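Local coordinates for protein inosine-uridine nucleoside N-ribohydrolase (Xanthomonas oryzae pv. oryzae, PDB 4P5F) that probably hydrolyses N-glycosidic bonds as a calcium-binding nucleoside hydrolase family member and, as the type III effector XopQ, binds adenosine diphosphate ribose, at residues P40-T45 against L316-T321; L167-V172 against Q215-P220; A173-M178 against I219-L224. One frame throughout, in Å; residues are numbered along the deposited sequence.

Interaction 1 (P40-T45 against L316-T321). With CA (calcium ion), chain C.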
loop_
_atom_site.group_PDB
_atom_site.type_symbol
_atom_site.label_atom_id
_atom_site.label_comp_id
_atom_site.label_asym_id
_atom_site.label_seq_id
_atom_site.Cartn_x
_atom_site.Cartn_y
_atom_site.Cartn_z
ATOM N N PRO A 40 4.621 -1.165 -8.629
ATOM C CA PRO A 40 3.361 -0.447 -8.908
ATOM C C PRO A 40 2.459 -0.216 -7.692
ATOM O O PRO A 40 1.602 0.666 -7.733
ATOM C CB PRO A 40 2.620 -1.390 -9.873
ATOM C CG PRO A 40 3.661 -2.328 -10.398
ATOM C CD PRO A 40 4.648 -2.484 -9.292
ATOM N N ASP A 41 2.661 -1.001 -6.640
ATOM C CA ASP A 41 1.686 -1.151 -5.555
ATOM C C ASP A 41 1.122 0.148 -4.963
ATOM O O ASP A 41 -0.090 0.331 -4.916
ATOM C CB ASP A 41 2.279 -2.031 -4.441
ATOM C CG ASP A 41 1.354 -3.174 -4.068
ATOM O OD1 ASP A 41 0.440 -3.472 -4.868
ATOM O OD2 ASP A 41 1.520 -3.763 -2.984
ATOM N N ASP A 42 2.008 1.040 -4.527
ATOM C CA ASP A 42 1.602 2.286 -3.877
ATOM C C ASP A 42 0.797 3.201 -4.800
ATOM O O ASP A 42 -0.140 3.860 -4.357
ATOM C CB ASP A 42 2.819 3.055 -3.321
ATOM C CG ASP A 42 3.567 2.273 -2.265
ATOM O OD1 ASP A 42 4.258 1.298 -2.637
ATOM O OD2 ASP A 42 3.459 2.618 -1.057
ATOM N N VAL A 43 1.173 3.277 -6.072
ATOM C CA VAL A 43 0.460 4.179 -6.968
ATOM C C VAL A 43 -0.902 3.585 -7.333
ATOM O O VAL A 43 -1.861 4.327 -7.542
ATOM C CB VAL A 43 1.313 4.573 -8.178
ATOM C CG1 VAL A 43 0.505 5.359 -9.207
ATOM C CG2 VAL A 43 2.484 5.394 -7.705
ATOM N N VAL A 44 -1.011 2.252 -7.348
ATOM C CA VAL A 44 -2.328 1.635 -7.561
ATOM C C VAL A 44 -3.254 2.026 -6.417
ATOM O O VAL A 44 -4.426 2.325 -6.639
ATOM C CB VAL A 44 -2.288 0.090 -7.703
ATOM C CG1 VAL A 44 -3.697 -0.451 -7.913
ATOM C CG2 VAL A 44 -1.396 -0.319 -8.861
ATOM N N THR A 45 -2.695 2.056 -5.204
ATOM C CA THR A 45 -3.418 2.454 -4.007
ATOM C C THR A 45 -3.895 3.904 -4.070
ATOM O O THR A 45 -5.044 4.184 -3.713
ATOM C CB THR A 45 -2.563 2.257 -2.743
ATOM O OG1 THR A 45 -1.977 0.949 -2.771
ATOM C CG2 THR A 45 -3.406 2.402 -1.494
ATOM N N LEU A 316 -1.544 -7.387 -5.653
ATOM C CA LEU A 316 -1.794 -6.001 -5.268
ATOM C C LEU A 316 -1.887 -5.862 -3.746
ATOM O O LEU A 316 -2.975 -5.679 -3.197
ATOM C CB LEU A 316 -3.078 -5.488 -5.935
ATOM C CG LEU A 316 -3.002 -5.317 -7.454
ATOM C CD1 LEU A 316 -4.290 -4.736 -7.992
ATOM C CD2 LEU A 316 -1.812 -4.446 -7.831
ATOM N N TYR A 317 -0.746 -5.947 -3.068
ATOM C CA TYR A 317 -0.732 -5.951 -1.597
ATOM C C TYR A 317 -1.253 -4.656 -0.976
ATOM O O TYR A 317 -2.067 -4.675 -0.067
ATOM C CB TYR A 317 0.673 -6.191 -1.069
ATOM C CG TYR A 317 1.411 -7.297 -1.770
ATOM C CD1 TYR A 317 2.215 -7.041 -2.874
ATOM C CD2 TYR A 317 1.311 -8.601 -1.314
ATOM C CE1 TYR A 317 2.898 -8.080 -3.508
ATOM C CE2 TYR A 317 1.969 -9.626 -1.929
ATOM C CZ TYR A 317 2.758 -9.376 -3.022
ATOM O OH TYR A 317 3.398 -10.450 -3.605
ATOM N N ASP A 318 -0.745 -3.530 -1.455
ATOM C CA ASP A 318 -1.078 -2.245 -0.863
ATOM C C ASP A 318 -2.538 -1.836 -1.114
ATOM O O ASP A 318 -3.187 -1.325 -0.211
ATOM C CB ASP A 318 -0.101 -1.154 -1.332
ATOM C CG ASP A 318 1.316 -1.369 -0.823
ATOM O OD1 ASP A 318 1.549 -2.266 0.035
ATOM O OD2 ASP A 318 2.202 -0.616 -1.280
ATOM N N PRO A 319 -3.055 -2.041 -2.343
ATOM C CA PRO A 319 -4.473 -1.718 -2.551
ATOM C C PRO A 319 -5.428 -2.519 -1.653
ATOM O O PRO A 319 -6.402 -1.965 -1.123
ATOM C CB PRO A 319 -4.690 -2.082 -4.025
ATOM C CG PRO A 319 -3.381 -1.859 -4.644
ATOM C CD PRO A 319 -2.376 -2.314 -3.627
ATOM N N LEU A 320 -5.149 -3.807 -1.480
ATOM C CA LEU A 320 -5.966 -4.658 -0.616
ATOM C C LEU A 320 -5.905 -4.202 0.828
ATOM O O LEU A 320 -6.898 -4.288 1.553
ATOM C CB LEU A 320 -5.508 -6.110 -0.709
ATOM C CG LEU A 320 -5.957 -6.819 -1.980
ATOM C CD1 LEU A 320 -5.199 -8.124 -2.136
ATOM C CD2 LEU A 320 -7.457 -7.070 -1.953
ATOM N N THR A 321 -4.728 -3.720 1.236
ATOM C CA THR A 321 -4.533 -3.132 2.560
ATOM C C THR A 321 -5.439 -1.921 2.793
ATOM O O THR A 321 -6.062 -1.812 3.851
ATOM C CB THR A 321 -3.068 -2.692 2.803
ATOM O OG1 THR A 321 -2.181 -3.808 2.659
ATOM C CG2 THR A 321 -2.924 -2.123 4.215
HETATM CA CA CA C . 4.506 -0.031 -0.664
HETATM O O HOH W 1 4.129 -2.650 0.509
HETATM O O HOH W 2 4.983 -1.738 -2.473
HETATM O O HOH W 3 6.634 -1.145 0.190
#

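Interaction 2 (L167-V172 against Q215-P220)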
loop_
_atom_site.group_PDB
_atom_site.type_symbol
_atom_site.label_atom_id
_atom_site.label_comp_id
_atom_site.label_asym_id
_atom_site.label_seq_id
_atom_site.Cartn_x
_atom_site.Cartn_y
_atom_site.Cartn_z
ATOM N N LEU A 167 -2.409 12.065 21.506
ATOM C CA LEU A 167 -3.402 12.320 20.479
ATOM C C LEU A 167 -3.836 11.032 19.791
ATOM O O LEU A 167 -5.024 10.844 19.550
ATOM C CB LEU A 167 -2.889 13.334 19.448
ATOM C CG LEU A 167 -2.487 14.704 20.003
ATOM C CD1 LEU A 167 -1.999 15.618 18.899
ATOM C CD2 LEU A 167 -3.656 15.345 20.748
ATOM N N VAL A 168 -2.887 10.145 19.487
ATOM C CA VAL A 168 -3.209 8.943 18.709
ATOM C C VAL A 168 -4.208 8.072 19.459
ATOM O O VAL A 168 -5.165 7.549 18.884
ATOM C CB VAL A 168 -1.946 8.124 18.338
ATOM C CG1 VAL A 168 -2.337 6.886 17.546
ATOM C CG2 VAL A 168 -1.003 8.965 17.512
ATOM N N ARG A 169 -3.985 7.949 20.761
ATOM C CA ARG A 169 -4.891 7.215 21.624
ATOM C C ARG A 169 -6.342 7.664 21.431
ATOM O O ARG A 169 -7.241 6.837 21.304
ATOM C CB ARG A 169 -4.455 7.372 23.085
ATOM C CG ARG A 169 -5.290 6.566 24.056
ATOM C CD ARG A 169 -4.484 6.129 25.262
ATOM N NE ARG A 169 -5.355 5.850 26.400
ATOM C CZ ARG A 169 -6.082 4.741 26.544
ATOM N NH1 ARG A 169 -6.050 3.790 25.613
ATOM N NH2 ARG A 169 -6.847 4.583 27.623
ATOM N N GLU A 170 -6.558 8.974 21.355
ATOM C CA GLU A 170 -7.912 9.518 21.331
ATOM C C GLU A 170 -8.458 9.753 19.922
ATOM O O GLU A 170 -9.674 9.755 19.714
ATOM C CB GLU A 170 -7.975 10.812 22.158
ATOM C CG GLU A 170 -7.161 10.754 23.470
ATOM C CD GLU A 170 -7.997 11.012 24.729
ATOM O OE1 GLU A 170 -9.241 10.894 24.672
ATOM O OE2 GLU A 170 -7.404 11.337 25.784
ATOM N N LYS A 171 -7.560 9.917 18.954
ATOM C CA LYS A 171 -7.948 10.409 17.636
ATOM C C LYS A 171 -7.704 9.452 16.464
ATOM O O LYS A 171 -8.015 9.774 15.324
ATOM C CB LYS A 171 -7.266 11.748 17.366
ATOM C CG LYS A 171 -7.794 12.886 18.229
ATOM C CD LYS A 171 -9.282 13.109 17.983
ATOM C CE LYS A 171 -9.723 14.439 18.550
ATOM N NZ LYS A 171 -8.862 15.552 18.055
ATOM N N VAL A 172 -7.163 8.273 16.732
ATOM C CA VAL A 172 -6.971 7.316 15.645
ATOM C C VAL A 172 -7.858 6.098 15.857
ATOM O O VAL A 172 -7.824 5.489 16.916
ATOM C CB VAL A 172 -5.479 6.950 15.482
ATOM C CG1 VAL A 172 -5.277 5.795 14.493
ATOM C CG2 VAL A 172 -4.688 8.204 15.042
ATOM N N GLN A 215 -0.434 -1.392 20.521
ATOM C CA GLN A 215 -1.119 -2.269 21.467
ATOM C C GLN A 215 -1.103 -1.684 22.881
ATOM O O GLN A 215 -2.109 -1.730 23.577
ATOM C CB GLN A 215 -0.521 -3.688 21.445
ATOM C CG GLN A 215 -0.893 -4.481 20.195
ATOM C CD GLN A 215 0.003 -5.686 19.967
ATOM O OE1 GLN A 215 -0.282 -6.773 20.446
ATOM N NE2 GLN A 215 1.087 -5.497 19.223
ATOM N N GLN A 216 0.034 -1.129 23.298
ATOM C CA GLN A 216 0.099 -0.448 24.595
ATOM C C GLN A 216 -0.916 0.698 24.706
ATOM O O GLN A 216 -1.520 0.888 25.751
ATOM C CB GLN A 216 1.519 0.042 24.883
ATOM C CG GLN A 216 2.532 -1.094 24.941
ATOM C CD GLN A 216 3.925 -0.609 25.243
ATOM O OE1 GLN A 216 4.301 0.511 24.885
ATOM N NE2 GLN A 216 4.698 -1.437 25.926
ATOM N N LEU A 217 -1.129 1.426 23.615
ATOM C CA LEU A 217 -2.080 2.547 23.602
ATOM C C LEU A 217 -3.546 2.136 23.377
ATOM O O LEU A 217 -4.456 2.969 23.468
ATOM C CB LEU A 217 -1.672 3.583 22.547
ATOM C CG LEU A 217 -0.360 4.332 22.791
ATOM C CD1 LEU A 217 -0.126 5.352 21.687
ATOM C CD2 LEU A 217 -0.363 5.002 24.169
ATOM N N GLY A 218 -3.774 0.861 23.072
ATOM C CA GLY A 218 -5.124 0.384 22.823
ATOM C C GLY A 218 -5.666 0.766 21.450
ATOM O O GLY A 218 -6.873 0.853 21.260
ATOM N N ILE A 219 -4.784 1.015 20.488
ATOM C CA ILE A 219 -5.230 1.306 19.120
ATOM C C ILE A 219 -5.347 0.001 18.349
ATOM O O ILE A 219 -4.348 -0.706 18.221
ATOM C CB ILE A 219 -4.208 2.144 18.345
ATOM C CG1 ILE A 219 -3.700 3.328 19.170
ATOM C CG2 ILE A 219 -4.821 2.615 17.043
ATOM C CD1 ILE A 219 -4.714 4.414 19.286
ATOM N N PRO A 220 -6.548 -0.321 17.829
ATOM C CA PRO A 220 -6.725 -1.552 17.040
ATOM C C PRO A 220 -5.776 -1.612 15.853
ATOM O O PRO A 220 -5.658 -0.622 15.104
ATOM C CB PRO A 220 -8.164 -1.436 16.543
ATOM C CG PRO A 220 -8.840 -0.619 17.621
ATOM C CD PRO A 220 -7.816 0.421 17.956
#

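Interaction 3 (A173-M178 against I219-L224)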
loop_
_atom_site.group_PDB
_atom_site.type_symbol
_atom_site.label_atom_id
_atom_site.label_comp_id
_atom_site.label_asym_id
_atom_site.label_seq_id
_atom_site.Cartn_x
_atom_site.Cartn_y
_atom_site.Cartn_z
ATOM N N ALA A 173 -8.663 5.767 14.854
ATOM C CA ALA A 173 -9.602 4.646 14.951
ATOM C C ALA A 173 -8.905 3.296 14.783
ATOM O O ALA A 173 -9.289 2.297 15.405
ATOM C CB ALA A 173 -10.699 4.790 13.903
ATOM N N SER A 174 -7.881 3.266 13.932
ATOM C CA SER A 174 -7.184 2.021 13.651
ATOM C C SER A 174 -5.917 2.288 12.879
ATOM O O SER A 174 -5.767 3.327 12.245
ATOM C CB SER A 174 -8.077 1.086 12.826
ATOM O OG SER A 174 -8.360 1.660 11.562
ATOM N N ILE A 175 -5.006 1.331 12.959
ATOM C CA ILE A 175 -3.796 1.308 12.164
ATOM C C ILE A 175 -3.846 0.021 11.354
ATOM O O ILE A 175 -3.842 -1.085 11.917
ATOM C CB ILE A 175 -2.542 1.328 13.065
ATOM C CG1 ILE A 175 -2.502 2.631 13.878
ATOM C CG2 ILE A 175 -1.270 1.192 12.229
ATOM C CD1 ILE A 175 -1.470 2.653 14.964
ATOM N N THR A 176 -3.937 0.171 10.036
ATOM C CA THR A 176 -3.969 -0.973 9.122
ATOM C C THR A 176 -2.643 -0.992 8.363
ATOM O O THR A 176 -2.197 0.032 7.838
ATOM C CB THR A 176 -5.147 -0.872 8.141
ATOM O OG1 THR A 176 -6.350 -0.567 8.861
ATOM C CG2 THR A 176 -5.338 -2.162 7.351
ATOM N N ILE A 177 -2.016 -2.157 8.321
ATOM C CA ILE A 177 -0.614 -2.289 7.923
ATOM C C ILE A 177 -0.439 -3.427 6.918
ATOM O O ILE A 177 -0.948 -4.539 7.129
ATOM C CB ILE A 177 0.266 -2.655 9.157
ATOM C CG1 ILE A 177 0.193 -1.588 10.252
ATOM C CG2 ILE A 177 1.717 -2.928 8.751
ATOM C CD1 ILE A 177 1.059 -1.897 11.451
ATOM N N MET A 178 0.279 -3.165 5.832
ATOM C CA MET A 178 0.698 -4.245 4.940
ATOM C C MET A 178 2.018 -4.727 5.505
ATOM O O MET A 178 3.055 -4.100 5.308
ATOM C CB MET A 178 0.864 -3.727 3.514
ATOM C CG MET A 178 0.850 -4.807 2.447
ATOM S SD MET A 178 2.349 -5.783 2.479
ATOM C CE MET A 178 1.718 -7.421 2.904
ATOM N N ILE A 219 -4.784 1.015 20.488
ATOM C CA ILE A 219 -5.230 1.306 19.120
ATOM C C ILE A 219 -5.347 0.001 18.349
ATOM O O ILE A 219 -4.348 -0.706 18.221
ATOM C CB ILE A 219 -4.208 2.144 18.345
ATOM C CG1 ILE A 219 -3.700 3.328 19.170
ATOM C CG2 ILE A 219 -4.821 2.615 17.043
ATOM C CD1 ILE A 219 -4.714 4.414 19.286
ATOM N N PRO A 220 -6.548 -0.321 17.829
ATOM C CA PRO A 220 -6.725 -1.552 17.040
ATOM C C PRO A 220 -5.776 -1.612 15.853
ATOM O O PRO A 220 -5.658 -0.622 15.104
ATOM C CB PRO A 220 -8.164 -1.436 16.543
ATOM C CG PRO A 220 -8.840 -0.619 17.621
ATOM C CD PRO A 220 -7.816 0.421 17.956
ATOM N N LEU A 221 -5.106 -2.756 15.713
ATOM C CA LEU A 221 -4.157 -3.035 14.634
ATOM C C LEU A 221 -4.745 -4.067 13.687
ATOM O O LEU A 221 -5.248 -5.104 14.128
ATOM C CB LEU A 221 -2.883 -3.669 15.200
ATOM C CG LEU A 221 -1.582 -2.960 15.570
ATOM C CD1 LEU A 221 -0.538 -4.029 15.883
ATOM C CD2 LEU A 221 -1.080 -2.019 14.476
ATOM N N ARG A 222 -4.650 -3.820 12.390
ATOM C CA ARG A 222 -5.054 -4.808 11.400
ATOM C C ARG A 222 -3.898 -5.048 10.438
ATOM O O ARG A 222 -3.497 -4.141 9.708
ATOM C CB ARG A 222 -6.304 -4.354 10.646
ATOM C CG ARG A 222 -6.879 -5.406 9.696
ATOM C CD ARG A 222 -8.240 -4.975 9.144
ATOM N NE ARG A 222 -9.265 -5.057 10.178
ATOM C CZ ARG A 222 -10.524 -4.652 10.036
ATOM N NH1 ARG A 222 -10.943 -4.104 8.902
ATOM N NH2 ARG A 222 -11.365 -4.790 11.047
ATOM N N ILE A 223 -3.356 -6.261 10.464
ATOM C CA ILE A 223 -2.200 -6.618 9.643
ATOM C C ILE A 223 -2.626 -7.483 8.456
ATOM O O ILE A 223 -3.120 -8.595 8.630
ATOM C CB ILE A 223 -1.144 -7.394 10.456
ATOM C CG1 ILE A 223 -0.978 -6.805 11.861
ATOM C CG2 ILE A 223 0.171 -7.501 9.692
ATOM C CD1 ILE A 223 -0.474 -5.395 11.880
ATOM N N LEU A 224 -2.439 -6.960 7.250
ATOM C CA LEU A 224 -2.661 -7.732 6.037
ATOM C C LEU A 224 -1.301 -8.232 5.554
ATOM O O LEU A 224 -0.352 -7.450 5.402
ATOM C CB LEU A 224 -3.379 -6.902 4.961
ATOM C CG LEU A 224 -3.797 -7.643 3.680
ATOM C CD1 LEU A 224 -5.142 -7.167 3.196
ATOM C CD2 LEU A 224 -2.746 -7.512 2.565
#

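Interaction 1 (P40-T45 against L316-T321)
Asp-42 and Asp-318 meet at a calcium ion that both carboxylates bind. Asp-42 uses its two oxygens unevenly, with OD1 2.4 Å and OD2 2.9 Å from the calcium, whereas Asp-318 gives OD2 alone, 2.5 Å from the metal. The carboxylate planes stand 79° apart, and the shared cation probably offsets the closeness of Asp-42 OD1 to Asp-318 OD2, 3.1 Å. Three waters, Asp-35 and the carbonyl of Ile-151 complete the shell. One of these waters donates to Asp-318 OD1, and Thr-34 hydrogen-bonds Asp-42 OD2.

A direct hydrogen bond adds to this bridge: Asp-318 N donates to Asp-41 OD2 over 2.7 Å (153° at the hydrogen), coming from above the carboxylate plane. The same oxygen lies in the plane of the Tyr-317 ring, at its edge. Thr-45 OG1, placed beside its own backbone N by chi1, donates back to Asp-41 O and also packs 3.2 Å from Asp-318 CB.

Apart from these polar groups, apolar packing comes from Val-44 and Pro-319: Val-44 CG1 lies 3.6 Å from Pro-319 CG, the two side chains crossing at about a right angle.

The helix segments 41-45 and 317-321 run at 35° to each other, each offering an aspartate from its first turn, in the aspartate-rich calcium site typical of nucleoside hydrolases.

Interaction 2 (L167-V172 against Q215-P220)
CG of Arg-169 stands anti to the backbone N (chi1 -176°), and the chain then bends at chi2, a course that carries the guanidinium across to the last turn of helix 204-217, where NH1 meets Leu-217 O. Ile-219 is set by a different turn: chi1 (-47°) places CG1 beside the backbone N, and a further bend at chi2 turns CD1 toward the end of helix 155-171.

The arginine bond is short, 2.8 Å from NH1 to Leu-217 O, but not straight, with 144° at the hydrogen. The carbonyl oxygen lies in the guanidinium plane, at its edge, while NH1 approaches from well above the plane of the Leu-217 carbonyl. On the way, the aliphatic part of the arginine passes the same oxygen, Arg-169 CD being 3.6 Å from Leu-217 O. A positive group at the C-terminal end of helix 204-217 would also be expected to suit the helix dipole.

That helix closes in a Schellman motif at Gly-218, whose positive phi turns the chain out of the helix and whose N bonds to Gln-215 O at 3.1 Å. Helices 155-171 and 204-217 belong to successive beta-alpha-beta crossovers of the Rossmann-like fold, so the contact joins the places where each helix gives way to its following strand.

Ile-219 supplies the apolar part. Its CD1 rests 3.2 Å from Val-168 O and 3.7 Å from Arg-169 CA, and it lies 3.8 Å from Val-168 CG1. The CG2 branch reaches Val-172 CG1 at 4.1 Å; both valines cross the isoleucine at about a right angle. Leu-139 of helix 133-141 also packs on Val-168 and Val-172, while the Lys-171 ammonium group bonds to the carbonyls of Leu-139 and Ser-142.

Interaction 3 (A173-M178 against I219-L224)
The flat groups that meet between Ile-175, Ile-177 and their partners Pro-220, Arg-222 and Leu-224 are peptide units, linked N-H to C=O; on one face of the resulting ribbon stand Ile-175, Ile-177, Leu-221 and Ile-223, on the other Thr-176, Met-178, Arg-222 and Leu-224. The ladder is parallel. Ile-175 N donates to Pro-220 O (3.0 Å) and Ile-175 O accepts from Arg-222 N (2.9 Å); Ile-177 N then donates to Arg-222 O (2.8 Å), and Leu-224 N to Ile-177 O (2.8 Å).

On the isoleucine face, Ile-177 CD1 sits 3.7 Å from Leu-221 CD2 and 3.8 Å from Ile-223 CD1. Opposite, Thr-176 lies alongside the base of Arg-222, pointing the same way. The bends at chi2 and chi3 carry Met-178 CE across to the neighbouring strand, 3.2 Å from Leu-224 O.

Strand 146-150 pairs with the other edge of strand 172-178. Helices 155-171 and 204-217 cover the isoleucine face, with Leu-161 and Ala-214 against Ile-175. Helix 317-325 lies over the opposite face, where Arg-222 bonds to Ala-324 O and forms a salt bridge with Glu-348 of strand 347-350.

Overall arrangement
Interactions 2 and 3 share Ile-219 and Pro-220 and follow the same two chain passages: interaction 2 joins the ends of helices 155-171 and 204-217, interaction 3 the strands that succeed them. Chemistry changes along this path, from an arginine bond and apolar packing near the surface, where the centre of interaction 2 lies about 21 Å from the centre of the chain, to a regular backbone ladder nearer the interior. Interaction 1, whose centre is about 4 Å from that of the chain, is buried and relies on charge and metal coordination. It touches interaction 3 where Thr-321 and Asp-318 pack on Met-178, linking the sheet to the calcium site, whereas interactions 1 and 2 remain about 11 Å apart at their nearest atoms.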